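Local structure of MOBA relate protein (Mycobacterium sp., 2WAW) at residues Pro22-Gly35 and Leu53-Glu65. The protein is of unknown function but is probably a MobA-like nucleotidyltransferase that acts on a nucleoside triphosphate. Residues are numbered along the deposited sequence; the frame is centred on the assembly and turned at random. Where two conformers were deposited one is given.
Sequences PKQLLPLGDTTLLG and LGGAADEVLEKVE
L25 lays its two methyls over one face of helix 57-63, showing how a single leucine can join a short 3-10 turn to a helix. L25 CD1 rests on the aliphatic root of E59, 3.7 Å from E59 CB. L25 CD2 reaches further along the helix, touching K63 CB and, at 3.8 Å, V64 CG2. A chi1 of -57° swings CG beside the backbone N, and chi2 near 180° turns the fork so that its methyls straddle successive turns. V60 divides its methyls: CG2 meets Q24 CB and L25, while V60 CG1 packs 3.9 Å from L34 CD2, which also touches L53 CD2. At the N-terminal end of the helix, P22 CB sits 3.8 Å from A56 CB. V64, just past the other end, sets CG1 against the backbone of G35 and CG2 against T32 OG1. T32 OG1 accepts from G35 N at 3.0 Å, capping helix 33-42, and shares a water with K63 O. Further out, L53 packs on I71 and L73, and V64 on L38. The arrangement ties the crossover helix between parallel strands 48-53 and 70-73 to the 3-10 turn after strand 6-12 and the N-terminus of helix 33-42, as expected of the Rossmann-like half of a GT-A nucleotidyltransferase fold.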
loop_
_atom_site.group_PDB
_atom_site.type_symbol
_atom_site.label_atom_id
_atom_site.label_comp_id
_atom_site.label_asym_id
_atom_site.label_seq_id
_atom_site.Cartn_x
_atom_site.Cartn_y
_atom_site.Cartn_z
ATOM N N PRO A 22 -5.677 16.036 5.564
ATOM C CA PRO A 22 -4.944 14.941 4.898
ATOM C C PRO A 22 -4.525 13.844 5.890
ATOM O O PRO A 22 -3.738 14.104 6.804
ATOM C CB PRO A 22 -3.725 15.656 4.289
ATOM C CG PRO A 22 -4.149 17.129 4.173
ATOM C CD PRO A 22 -4.951 17.319 5.446
ATOM N N LYS A 23 -5.064 12.635 5.740
ATOM C CA LYS A 23 -4.758 11.580 6.711
ATOM C C LYS A 23 -3.266 11.214 6.729
ATOM O O LYS A 23 -2.750 10.765 7.750
ATOM C CB LYS A 23 -5.623 10.334 6.484
ATOM C CG LYS A 23 -5.316 9.554 5.214
ATOM C CD LYS A 23 -6.452 8.531 5.045
ATOM C CE LYS A 23 -6.340 7.740 3.797
ATOM N NZ LYS A 23 -7.468 6.773 3.743
ATOM N N GLN A 24 -2.596 11.425 5.596
ATOM C CA GLN A 24 -1.167 11.122 5.439
ATOM C C GLN A 24 -0.342 11.841 6.516
ATOM O O GLN A 24 0.694 11.335 6.955
ATOM C CB GLN A 24 -0.682 11.548 4.024
ATOM C CG GLN A 24 -1.358 10.812 2.829
ATOM C CD GLN A 24 -2.757 11.333 2.452
ATOM O OE1 GLN A 24 -3.476 10.718 1.628
ATOM N NE2 GLN A 24 -3.157 12.449 3.050
ATOM N N LEU A 25 -0.825 12.992 6.934
ATOM C CA LEU A 25 -0.112 13.855 7.858
ATOM C C LEU A 25 -0.542 13.759 9.318
ATOM O O LEU A 25 0.020 14.389 10.129
ATOM C CB LEU A 25 -0.148 15.317 7.368
ATOM C CG LEU A 25 0.407 15.550 5.974
ATOM C CD1 LEU A 25 0.115 16.865 5.488
ATOM C CD2 LEU A 25 1.885 15.292 5.906
ATOM N N LEU A 26 -1.519 12.947 9.612
ATOM C CA LEU A 26 -1.947 12.748 11.008
ATOM C C LEU A 26 -0.800 12.261 11.904
ATOM O O LEU A 26 -0.068 11.327 11.549
ATOM C CB LEU A 26 -3.083 11.750 11.053
ATOM C CG LEU A 26 -4.372 12.181 10.360
ATOM C CD1 LEU A 26 -5.275 10.954 10.155
ATOM C CD2 LEU A 26 -5.093 13.294 11.134
ATOM N N PRO A 27 -0.630 12.892 13.075
ATOM C CA PRO A 27 0.416 12.478 13.990
ATOM C C PRO A 27 0.234 11.027 14.413
ATOM O O PRO A 27 -0.881 10.606 14.727
ATOM C CB PRO A 27 0.199 13.403 15.197
ATOM C CG PRO A 27 -0.436 14.612 14.624
ATOM C CD PRO A 27 -1.366 14.065 13.570
ATOM N N LEU A 28 1.330 10.267 14.412
ATOM C CA LEU A 28 1.321 8.910 14.903
ATOM C C LEU A 28 2.642 8.749 15.646
ATOM O O LEU A 28 3.672 8.393 15.060
ATOM C CB LEU A 28 1.151 7.909 13.750
ATOM C CG LEU A 28 0.593 6.524 14.090
ATOM C CD1 LEU A 28 -0.885 6.596 14.485
ATOM C CD2 LEU A 28 0.792 5.603 12.912
ATOM N N GLY A 29 2.608 9.096 16.927
ATOM C CA GLY A 29 3.803 9.085 17.768
ATOM C C GLY A 29 4.786 10.146 17.325
ATOM O O GLY A 29 4.421 11.318 17.171
ATOM N N ASP A 30 6.028 9.726 17.087
ATOM C CA ASP A 30 7.106 10.640 16.698
ATOM C C ASP A 30 7.106 10.928 15.203
ATOM O O ASP A 30 7.972 11.654 14.698
ATOM C CB ASP A 30 8.475 10.078 17.119
ATOM C CG ASP A 30 8.781 8.713 16.491
ATOM O OD1 ASP A 30 7.848 8.041 15.992
ATOM O OD2 ASP A 30 9.964 8.304 16.513
ATOM N N THR A 31 6.142 10.351 14.489
ATOM C CA THR A 31 6.102 10.509 13.042
ATOM C C THR A 31 4.666 10.819 12.574
ATOM O O THR A 31 3.824 11.179 13.396
ATOM C CB THR A 31 6.745 9.286 12.315
ATOM O OG1 THR A 31 6.870 9.576 10.918
ATOM C CG2 THR A 31 5.945 8.001 12.534
ATOM N N THR A 32 4.412 10.734 11.271
ATOM C CA THR A 32 3.065 10.908 10.723
ATOM C C THR A 32 2.556 9.536 10.295
ATOM O O THR A 32 3.319 8.552 10.255
ATOM C CB THR A 32 3.057 11.797 9.472
ATOM O OG1 THR A 32 3.981 11.243 8.525
ATOM C CG2 THR A 32 3.476 13.242 9.795
ATOM N N LEU A 33 1.295 9.446 9.944
ATOM C CA LEU A 33 0.753 8.186 9.526
ATOM C C LEU A 33 1.455 7.667 8.277
ATOM O O LEU A 33 1.905 6.594 8.252
ATOM C CB LEU A 33 -0.738 8.356 9.251
ATOM C CG LEU A 33 -1.592 7.194 8.727
ATOM C CD1 LEU A 33 -1.516 6.002 9.627
ATOM C CD2 LEU A 33 -2.999 7.625 8.508
ATOM N N LEU A 34 1.604 8.508 7.281
ATOM C CA LEU A 34 2.339 8.077 6.126
ATOM C C LEU A 34 3.819 7.777 6.411
ATOM O O LEU A 34 4.359 6.886 5.870
ATOM C CB LEU A 34 2.225 9.052 4.975
ATOM C CG LEU A 34 2.972 8.653 3.712
ATOM C CD1 LEU A 34 2.471 7.366 3.130
ATOM C CD2 LEU A 34 2.859 9.726 2.668
ATOM N N GLY A 35 4.429 8.589 7.258
ATOM C CA GLY A 35 5.824 8.390 7.664
ATOM C C GLY A 35 6.026 7.036 8.323
ATOM O O GLY A 35 7.025 6.347 8.086
ATOM N N LEU A 53 0.753 10.187 -4.449
ATOM C CA LEU A 53 0.164 11.258 -3.665
ATOM C C LEU A 53 -0.820 12.000 -4.535
ATOM O O LEU A 53 -0.650 12.073 -5.758
ATOM C CB LEU A 53 1.255 12.213 -3.174
ATOM C CG LEU A 53 2.330 11.645 -2.251
ATOM C CD1 LEU A 53 3.388 12.695 -1.976
ATOM C CD2 LEU A 53 1.689 11.223 -0.987
ATOM N N GLY A 54 -1.841 12.567 -3.906
ATOM C CA GLY A 54 -2.869 13.285 -4.649
ATOM C C GLY A 54 -2.863 14.779 -4.372
ATOM O O GLY A 54 -1.801 15.414 -4.338
ATOM N N GLY A 55 -4.055 15.330 -4.138
ATOM C CA GLY A 55 -4.237 16.770 -3.929
ATOM C C GLY A 55 -3.438 17.389 -2.789
ATOM O O GLY A 55 -3.079 18.568 -2.859
ATOM N N ALA A 56 -3.153 16.597 -1.753
ATOM C CA ALA A 56 -2.381 17.038 -0.591
ATOM C C ALA A 56 -0.862 16.931 -0.767
ATOM O O ALA A 56 -0.114 17.127 0.192
ATOM C CB ALA A 56 -2.816 16.234 0.654
ATOM N N ALA A 57 -0.403 16.625 -1.985
ATOM C CA ALA A 57 1.019 16.368 -2.253
ATOM C C ALA A 57 1.938 17.474 -1.754
ATOM O O ALA A 57 2.983 17.189 -1.191
ATOM C CB ALA A 57 1.267 16.124 -3.737
ATOM N N ASP A 58 1.561 18.728 -1.995
ATOM C CA ASP A 58 2.381 19.871 -1.585
ATOM C C ASP A 58 2.691 19.839 -0.096
ATOM O O ASP A 58 3.857 19.990 0.292
ATOM C CB ASP A 58 1.702 21.190 -1.962
ATOM C CG ASP A 58 1.821 21.508 -3.443
ATOM O OD1 ASP A 58 2.453 20.718 -4.182
ATOM O OD2 ASP A 58 1.280 22.552 -3.867
ATOM N N GLU A 59 1.659 19.647 0.726
ATOM C CA GLU A 59 1.804 19.558 2.188
ATOM C C GLU A 59 2.631 18.330 2.578
ATOM O O GLU A 59 3.490 18.386 3.456
ATOM C CB GLU A 59 0.430 19.477 2.867
ATOM C CG GLU A 59 -0.540 20.606 2.542
ATOM C CD GLU A 59 -1.973 20.272 2.935
ATOM O OE1 GLU A 59 -2.309 20.394 4.132
ATOM O OE2 GLU A 59 -2.766 19.884 2.048
ATOM N N VAL A 60 2.347 17.204 1.926
ATOM C CA VAL A 60 3.056 15.959 2.219
ATOM C C VAL A 60 4.563 16.053 1.908
ATOM O O VAL A 60 5.403 15.592 2.695
ATOM C CB VAL A 60 2.417 14.753 1.502
ATOM C CG1 VAL A 60 3.263 13.503 1.687
ATOM C CG2 VAL A 60 1.031 14.499 2.053
ATOM N N LEU A 61 4.890 16.686 0.810
ATOM C CA LEU A 61 6.254 16.853 0.410
ATOM C C LEU A 61 7.008 17.668 1.449
ATOM O O LEU A 61 8.164 17.500 1.623
ATOM C CB LEU A 61 6.358 17.490 -0.970
ATOM C CG LEU A 61 5.771 16.759 -2.154
ATOM C CD1 LEU A 61 5.885 17.505 -3.448
ATOM C CD2 LEU A 61 6.285 15.387 -2.300
ATOM N N GLU A 62 6.337 18.615 2.061
ATOM C CA GLU A 62 6.929 19.442 3.102
ATOM C C GLU A 62 7.195 18.700 4.405
ATOM O O GLU A 62 8.063 19.069 5.100
ATOM C CB GLU A 62 6.124 20.725 3.346
ATOM C CG GLU A 62 5.969 21.618 2.124
ATOM C CD GLU A 62 4.932 22.762 2.221
ATOM O OE1 GLU A 62 4.105 22.848 3.152
ATOM O OE2 GLU A 62 4.949 23.598 1.316
ATOM N N LYS A 63 6.418 17.673 4.716
ATOM C CA LYS A 63 6.376 17.097 6.073
ATOM C C LYS A 63 6.716 15.609 6.224
ATOM O O LYS A 63 6.816 15.114 7.349
ATOM C CB LYS A 63 5.007 17.348 6.713
ATOM C CG LYS A 63 4.719 18.809 7.021
ATOM C CD LYS A 63 3.285 18.988 7.476
ATOM C CE LYS A 63 2.977 20.447 7.767
ATOM N NZ LYS A 63 1.644 20.599 8.414
ATOM N N VAL A 64 6.858 14.886 5.122
ATOM C CA VAL A 64 7.197 13.470 5.203
ATOM C C VAL A 64 8.522 13.235 4.495
ATOM O O VAL A 64 8.802 13.857 3.467
ATOM C CB VAL A 64 6.083 12.591 4.598
ATOM C CG1 VAL A 64 6.452 11.103 4.673
ATOM C CG2 VAL A 64 4.750 12.873 5.291
ATOM N N GLU A 65 9.331 12.345 5.012
ATOM C CA GLU A 65 10.586 12.078 4.351
ATOM C C GLU A 65 10.423 11.101 3.205
ATOM O O GLU A 65 10.166 9.959 3.379
ATOM C CB GLU A 65 11.589 11.537 5.334
ATOM C CG GLU A 65 12.881 11.132 4.671
ATOM C CD GLU A 65 13.631 12.304 4.096
ATOM O OE1 GLU A 65 14.292 12.951 4.891
ATOM O OE2 GLU A 65 13.580 12.579 2.917
HETATM O O HOH W 1 6.580 12.266 8.628
#